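PDB 2HTA: putative glucose-6-phosphate 1-epimerase from Salmonella typhimurium, which probably interconverts the alpha and beta anomers of glucose 6-phosphate and related hexose 6-phosphates, as a mutarotase of the aldose 1-epimerase family. Local coordinates for residues Thr133-Ser138 with Thr151-Phe156; Glu163-Ala168 with Pro297-Gln302. One frame throughout, in Å; residues are numbered along the deposited sequence.

Contact 1 of 2, residues Thr133-Ser138 with Thr151-Phe156; sequences TFELQS and TLLARF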
loop_
_atom_site.group_PDB
_atom_site.type_symbol
_atom_site.label_atom_id
_atom_site.label_comp_id
_atom_site.label_asym_id
_atom_site.label_seq_id
_atom_site.Cartn_x
_atom_site.Cartn_y
_atom_site.Cartn_z
ATOM N N THR A 133 7.947 -13.285 3.332
ATOM C CA THR A 133 6.865 -13.803 2.480
ATOM C C THR A 133 5.689 -14.095 3.378
ATOM O O THR A 133 5.817 -14.862 4.321
ATOM C CB THR A 133 7.254 -15.074 1.837
ATOM O OG1 THR A 133 8.406 -14.848 1.006
ATOM C CG2 THR A 133 6.128 -15.551 0.948
ATOM N N PHE A 134 4.545 -13.504 3.051
ATOM C CA PHE A 134 3.281 -13.745 3.766
ATOM C C PHE A 134 2.374 -14.538 2.834
ATOM O O PHE A 134 2.427 -14.387 1.585
ATOM C CB PHE A 134 2.620 -12.401 4.116
ATOM C CG PHE A 134 3.371 -11.583 5.114
ATOM C CD1 PHE A 134 4.391 -10.664 4.704
ATOM C CD2 PHE A 134 3.109 -11.727 6.467
ATOM C CE1 PHE A 134 5.077 -9.875 5.680
ATOM C CE2 PHE A 134 3.779 -10.923 7.416
ATOM C CZ PHE A 134 4.746 -10.021 7.033
ATOM N N GLU A 135 1.490 -15.357 3.414
ATOM C CA GLU A 135 0.597 -16.167 2.562
ATOM C C GLU A 135 -0.855 -16.059 3.081
ATOM O O GLU A 135 -1.086 -16.127 4.291
ATOM C CB GLU A 135 1.038 -17.622 2.667
ATOM C CG GLU A 135 0.192 -18.559 1.806
ATOM C CD GLU A 135 0.710 -19.992 1.898
ATOM O OE1 GLU A 135 0.446 -20.666 2.900
ATOM O OE2 GLU A 135 1.444 -20.420 1.002
ATOM N N LEU A 136 -1.805 -15.966 2.157
ATOM C CA LEU A 136 -3.224 -16.032 2.494
ATOM C C LEU A 136 -3.830 -17.142 1.670
ATOM O O LEU A 136 -3.500 -17.296 0.498
ATOM C CB LEU A 136 -3.922 -14.711 2.213
ATOM C CG LEU A 136 -5.430 -14.699 2.603
ATOM C CD1 LEU A 136 -5.552 -14.544 4.139
ATOM C CD2 LEU A 136 -6.022 -13.493 1.943
ATOM N N GLN A 137 -4.688 -17.981 2.289
ATOM C CA GLN A 137 -5.357 -19.034 1.511
ATOM C C GLN A 137 -6.848 -18.954 1.679
ATOM O O GLN A 137 -7.344 -18.475 2.698
ATOM C CB GLN A 137 -4.896 -20.413 1.926
ATOM C CG GLN A 137 -3.403 -20.634 1.547
ATOM C CD GLN A 137 -2.997 -22.041 1.713
ATOM O OE1 GLN A 137 -2.774 -22.476 2.831
ATOM N NE2 GLN A 137 -2.902 -22.785 0.605
ATOM N N SER A 138 -7.560 -19.449 0.691
ATOM C CA SER A 138 -9.010 -19.586 0.813
ATOM C C SER A 138 -9.369 -20.558 1.923
ATOM O O SER A 138 -8.552 -21.396 2.350
ATOM C CB SER A 138 -9.608 -20.082 -0.531
ATOM O OG SER A 138 -8.878 -21.175 -1.021
ATOM N N THR A 151 -4.360 -19.177 -3.351
ATOM C CA THR A 151 -3.262 -18.916 -2.416
ATOM C C THR A 151 -2.616 -17.608 -2.907
ATOM O O THR A 151 -2.197 -17.506 -4.081
ATOM C CB THR A 151 -2.199 -20.031 -2.453
ATOM O OG1 THR A 151 -2.819 -21.274 -2.130
ATOM C CG2 THR A 151 -1.118 -19.731 -1.428
ATOM N N LEU A 152 -2.559 -16.605 -2.024
ATOM C CA LEU A 152 -2.030 -15.306 -2.352
ATOM C C LEU A 152 -0.742 -15.170 -1.546
ATOM O O LEU A 152 -0.726 -15.528 -0.350
ATOM C CB LEU A 152 -2.975 -14.229 -1.823
ATOM C CG LEU A 152 -3.697 -13.197 -2.650
ATOM C CD1 LEU A 152 -4.263 -12.045 -1.710
ATOM C CD2 LEU A 152 -2.889 -12.624 -3.814
ATOM N N LEU A 153 0.339 -14.761 -2.220
ATOM C CA LEU A 153 1.621 -14.512 -1.586
ATOM C C LEU A 153 1.996 -13.052 -1.707
ATOM O O LEU A 153 1.849 -12.476 -2.776
ATOM C CB LEU A 153 2.752 -15.356 -2.227
ATOM C CG LEU A 153 2.450 -16.837 -2.002
ATOM C CD1 LEU A 153 2.968 -17.746 -3.039
ATOM C CD2 LEU A 153 2.943 -17.272 -0.620
ATOM N N ALA A 154 2.497 -12.462 -0.626
ATOM C CA ALA A 154 2.992 -11.070 -0.654
ATOM C C ALA A 154 4.457 -11.189 -0.206
ATOM O O ALA A 154 4.730 -11.658 0.909
ATOM C CB ALA A 154 2.206 -10.165 0.287
ATOM N N ARG A 155 5.365 -10.850 -1.099
ATOM C CA ARG A 155 6.817 -10.918 -0.814
ATOM C C ARG A 155 7.314 -9.518 -0.733
ATOM O O ARG A 155 7.006 -8.713 -1.627
ATOM C CB ARG A 155 7.521 -11.681 -1.940
ATOM C CG ARG A 155 7.016 -13.126 -2.117
ATOM C CD ARG A 155 7.856 -13.850 -3.154
ATOM N NE ARG A 155 7.679 -15.290 -3.076
ATOM C CZ ARG A 155 6.802 -15.970 -3.811
ATOM N NH1 ARG A 155 6.699 -17.292 -3.677
ATOM N NH2 ARG A 155 6.064 -15.331 -4.704
ATOM N N PHE A 156 8.015 -9.193 0.359
ATOM C CA PHE A 156 8.568 -7.878 0.610
ATOM C C PHE A 156 10.074 -7.937 0.707
ATOM O O PHE A 156 10.602 -8.926 1.199
ATOM C CB PHE A 156 8.078 -7.359 1.947
ATOM C CG PHE A 156 6.599 -7.170 1.988
ATOM C CD1 PHE A 156 5.767 -8.249 2.279
ATOM C CD2 PHE A 156 6.045 -5.929 1.654
ATOM C CE1 PHE A 156 4.334 -8.065 2.301
ATOM C CE2 PHE A 156 4.628 -5.747 1.717
ATOM C CZ PHE A 156 3.813 -6.817 2.015
#
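Phe134 and Phe156 meet on the buried face of this antiparallel strand pair and illustrate how a sheet separates an apolar face from a polar one. The strands, linked through helix 140-145, are neighbours in the large antiparallel sheet of the galactose-mutarotase-like fold. The ring planes stand at 87°, and the nearest carbons are CD1 of Phe134 and CE1 of Phe156, 3.5 Å apart. Phe55 adds a third ring, touching both. Ala154 O lies at the edge of the Phe134 ring, near its plane, and takes the nearly straight bond from Phe134 N (2.8 Å). Farther along this face Leu136 CB packs on Leu152 CB at 4.2 Å, with Trp118 against both leucines.

The opposite face is more polar and more open to solvent, with Gln137 exposed and Thr133, Glu135, Thr151 and Arg155 partly so. Gln137 lies alongside Thr151, its NE2 hydrogen-bonded to Thr151 OG1 (3.1 Å) close to the amide plane. Thr151 CG2, anti to the backbone N (chi1 -59° for OG1), rests against the Glu135 chain, 3.6 Å from OE2. CD2 of Leu153 touches both CB of Glu135 and CG2 of Thr133. Arg155 runs beside Thr133, its NH2 in a salt bridge with Glu167 on the next strand.

Four backbone bonds pair the N-H and C=O groups of Phe134, Ala154, Leu136 and Leu152; neighbouring strands take others, consistent with an apolar face while charge stays on the other.

Contact 2 of 2, residues Glu163-Ala168 with Pro297-Gln302; sequences EIELEA and PSRLAQ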
loop_
_atom_site.group_PDB
_atom_site.type_symbol
_atom_site.label_atom_id
_atom_site.label_comp_id
_atom_site.label_asym_id
_atom_site.label_seq_id
_atom_site.Cartn_x
_atom_site.Cartn_y
_atom_site.Cartn_z
ATOM N N GLU A 163 10.677 -3.352 -1.853
ATOM C CA GLU A 163 10.021 -4.046 -2.952
ATOM C C GLU A 163 8.810 -4.769 -2.402
ATOM O O GLU A 163 8.854 -5.342 -1.307
ATOM C CB GLU A 163 10.926 -5.033 -3.642
ATOM C CG GLU A 163 12.245 -4.396 -4.046
ATOM C CD GLU A 163 13.179 -5.430 -4.669
ATOM O OE1 GLU A 163 12.655 -6.500 -5.138
ATOM O OE2 GLU A 163 14.407 -5.165 -4.689
ATOM N N ILE A 164 7.731 -4.733 -3.180
ATOM C CA ILE A 164 6.459 -5.388 -2.791
ATOM C C ILE A 164 6.056 -6.199 -4.010
ATOM O O ILE A 164 6.043 -5.657 -5.101
ATOM C CB ILE A 164 5.391 -4.346 -2.441
ATOM C CG1 ILE A 164 5.917 -3.454 -1.300
ATOM C CG2 ILE A 164 4.052 -5.073 -2.003
ATOM C CD1 ILE A 164 5.254 -2.079 -1.183
ATOM N N GLU A 165 5.799 -7.491 -3.849
ATOM C CA GLU A 165 5.329 -8.288 -4.985
ATOM C C GLU A 165 4.145 -9.131 -4.519
ATOM O O GLU A 165 4.256 -9.896 -3.557
ATOM C CB GLU A 165 6.459 -9.184 -5.486
ATOM C CG GLU A 165 6.051 -10.172 -6.635
ATOM C CD GLU A 165 7.163 -11.178 -6.955
ATOM O OE1 GLU A 165 7.517 -12.008 -6.084
ATOM O OE2 GLU A 165 7.695 -11.131 -8.083
ATOM N N LEU A 166 3.009 -8.949 -5.167
ATOM C CA LEU A 166 1.810 -9.747 -4.936
ATOM C C LEU A 166 1.599 -10.821 -6.019
ATOM O O LEU A 166 1.602 -10.525 -7.211
ATOM C CB LEU A 166 0.601 -8.809 -4.906
ATOM C CG LEU A 166 -0.706 -9.540 -4.581
ATOM C CD1 LEU A 166 -0.778 -10.008 -3.107
ATOM C CD2 LEU A 166 -1.890 -8.623 -4.951
ATOM N N GLU A 167 1.339 -12.059 -5.615
ATOM C CA GLU A 167 1.242 -13.173 -6.573
ATOM C C GLU A 167 0.044 -14.037 -6.166
ATOM O O GLU A 167 -0.050 -14.477 -5.001
ATOM C CB GLU A 167 2.530 -13.998 -6.481
ATOM C CG GLU A 167 2.548 -15.228 -7.322
ATOM C CD GLU A 167 3.934 -15.939 -7.204
ATOM O OE1 GLU A 167 4.098 -16.952 -6.450
ATOM O OE2 GLU A 167 4.857 -15.420 -7.861
ATOM N N ALA A 168 -0.883 -14.213 -7.096
ATOM C CA ALA A 168 -2.155 -14.917 -6.806
ATOM C C ALA A 168 -2.204 -16.221 -7.608
ATOM O O ALA A 168 -2.080 -16.215 -8.850
ATOM C CB ALA A 168 -3.348 -14.030 -7.149
ATOM N N PRO A 297 0.487 -17.853 -12.345
ATOM C CA PRO A 297 -0.160 -17.022 -11.349
ATOM C C PRO A 297 -0.127 -15.541 -11.780
ATOM O O PRO A 297 0.742 -15.150 -12.562
ATOM C CB PRO A 297 0.722 -17.230 -10.115
ATOM C CG PRO A 297 2.031 -17.584 -10.645
ATOM C CD PRO A 297 1.728 -18.456 -11.830
ATOM N N SER A 298 -1.012 -14.706 -11.260
ATOM C CA SER A 298 -0.904 -13.282 -11.589
ATOM C C SER A 298 0.124 -12.636 -10.681
ATOM O O SER A 298 0.422 -13.166 -9.562
ATOM C CB SER A 298 -2.234 -12.580 -11.446
ATOM O OG SER A 298 -2.709 -12.801 -10.133
ATOM N N ARG A 299 0.665 -11.502 -11.135
ATOM C CA ARG A 299 1.620 -10.805 -10.316
ATOM C C ARG A 299 1.357 -9.314 -10.433
ATOM O O ARG A 299 0.912 -8.831 -11.474
ATOM C CB ARG A 299 3.066 -11.143 -10.766
ATOM C CG ARG A 299 3.428 -12.623 -10.555
ATOM C CD ARG A 299 4.943 -12.872 -10.589
ATOM N NE ARG A 299 5.427 -12.956 -11.961
ATOM C CZ ARG A 299 6.366 -12.153 -12.470
ATOM N NH1 ARG A 299 6.923 -11.233 -11.691
ATOM N NH2 ARG A 299 6.781 -12.289 -13.740
ATOM N N LEU A 300 1.626 -8.579 -9.352
ATOM C CA LEU A 300 1.614 -7.121 -9.370
ATOM C C LEU A 300 2.749 -6.693 -8.394
ATOM O O LEU A 300 2.903 -7.302 -7.309
ATOM C CB LEU A 300 0.294 -6.633 -8.804
ATOM C CG LEU A 300 -0.121 -5.165 -8.955
ATOM C CD1 LEU A 300 -0.250 -4.758 -10.467
ATOM C CD2 LEU A 300 -1.413 -4.908 -8.162
ATOM N N ALA A 301 3.563 -5.713 -8.801
ATOM C CA ALA A 301 4.722 -5.319 -7.962
ATOM C C ALA A 301 4.937 -3.846 -7.976
ATOM O O ALA A 301 4.702 -3.167 -8.980
ATOM C CB ALA A 301 6.020 -6.056 -8.390
ATOM N N GLN A 302 5.449 -3.369 -6.843
ATOM C CA GLN A 302 5.834 -1.977 -6.675
ATOM C C GLN A 302 7.216 -1.922 -5.948
ATOM O O GLN A 302 7.426 -2.682 -5.002
ATOM C CB GLN A 302 4.762 -1.286 -5.832
ATOM C CG GLN A 302 5.060 0.226 -5.630
ATOM C CD GLN A 302 4.054 0.919 -4.783
ATOM O OE1 GLN A 302 4.347 1.270 -3.647
ATOM N NE2 GLN A 302 2.827 1.120 -5.328
HETATM O O HOH W 1 -1.092 -10.728 -8.091
#
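The guanidinium of Arg299 and the carboxylates of Glu165 and Glu167 are the flat groups, neither acid parallel to the arginine. Glu165 OE2 approaches the guanidinium obliquely, the two planes 81° apart, and reaches NH1 at 3.7 Å in a long salt bridge. Glu167 runs beside Arg299, its plane turned by 90°; OE2 meets the arginine chain at CD (3.7 Å), while OE1 is taken by His169 and Arg155. The arginine chain bends at chi3, and NH1, not NE, faces Glu165 OE2. Pro297 lies against Glu167, and CB of Pro297 is also 3.2 Å from Ala168 O.

Ile164, Leu166, Ala168, Ser298, Leu300 and Gln302 point to the buried face. Ser298 OG sits 3.3 Å from the Ala168 methyl, and a water donates to Leu166 O (2.8 Å) while contacting that hydroxyl only weakly. Gln302, extended with CG anti to the backbone N (chi1 -178°), has OE1 hydrogen-bonded with Ser180 OG and NE2 with Thr283 OG1. Six backbone hydrogen bonds join the strands, Leu166 N to Leu300 O at 2.7 Å.

This is a regular antiparallel pairing within the large sheet of the mutarotase fold. On its acid-rich face the long, oblique approach suggests a weak electrostatic hold on Arg299, which a crystal neighbour may also influence, whereas on the buried face two hydrogen bonds fix the Gln302 amide, probably limiting its rotation beside the putative active site.

Contacts 1 and 2 are two strand pairs of one antiparallel sheet, joined edge to edge where strand 151-158 pairs with 162-169, their centres about 10 Å apart. Probable backbone hydrogen bonds join them there, with Arg155 O 2.8 Å from Glu165 N and Leu153 N 2.8 Å from Glu167 O. Leu152 CD2 and Leu166 CD1, 3.4 Å apart, carry the apolar face across this seam. Contact 2 is nearer the inferred catalytic residues: the Gln302 side chain lies about 6 Å from that of Glu282 and about 8 Å from that of His179. In contact 1, Leu136 comes within about 8 Å, side chain to side chain, of Arg114, a substrate-binding residue by similarity.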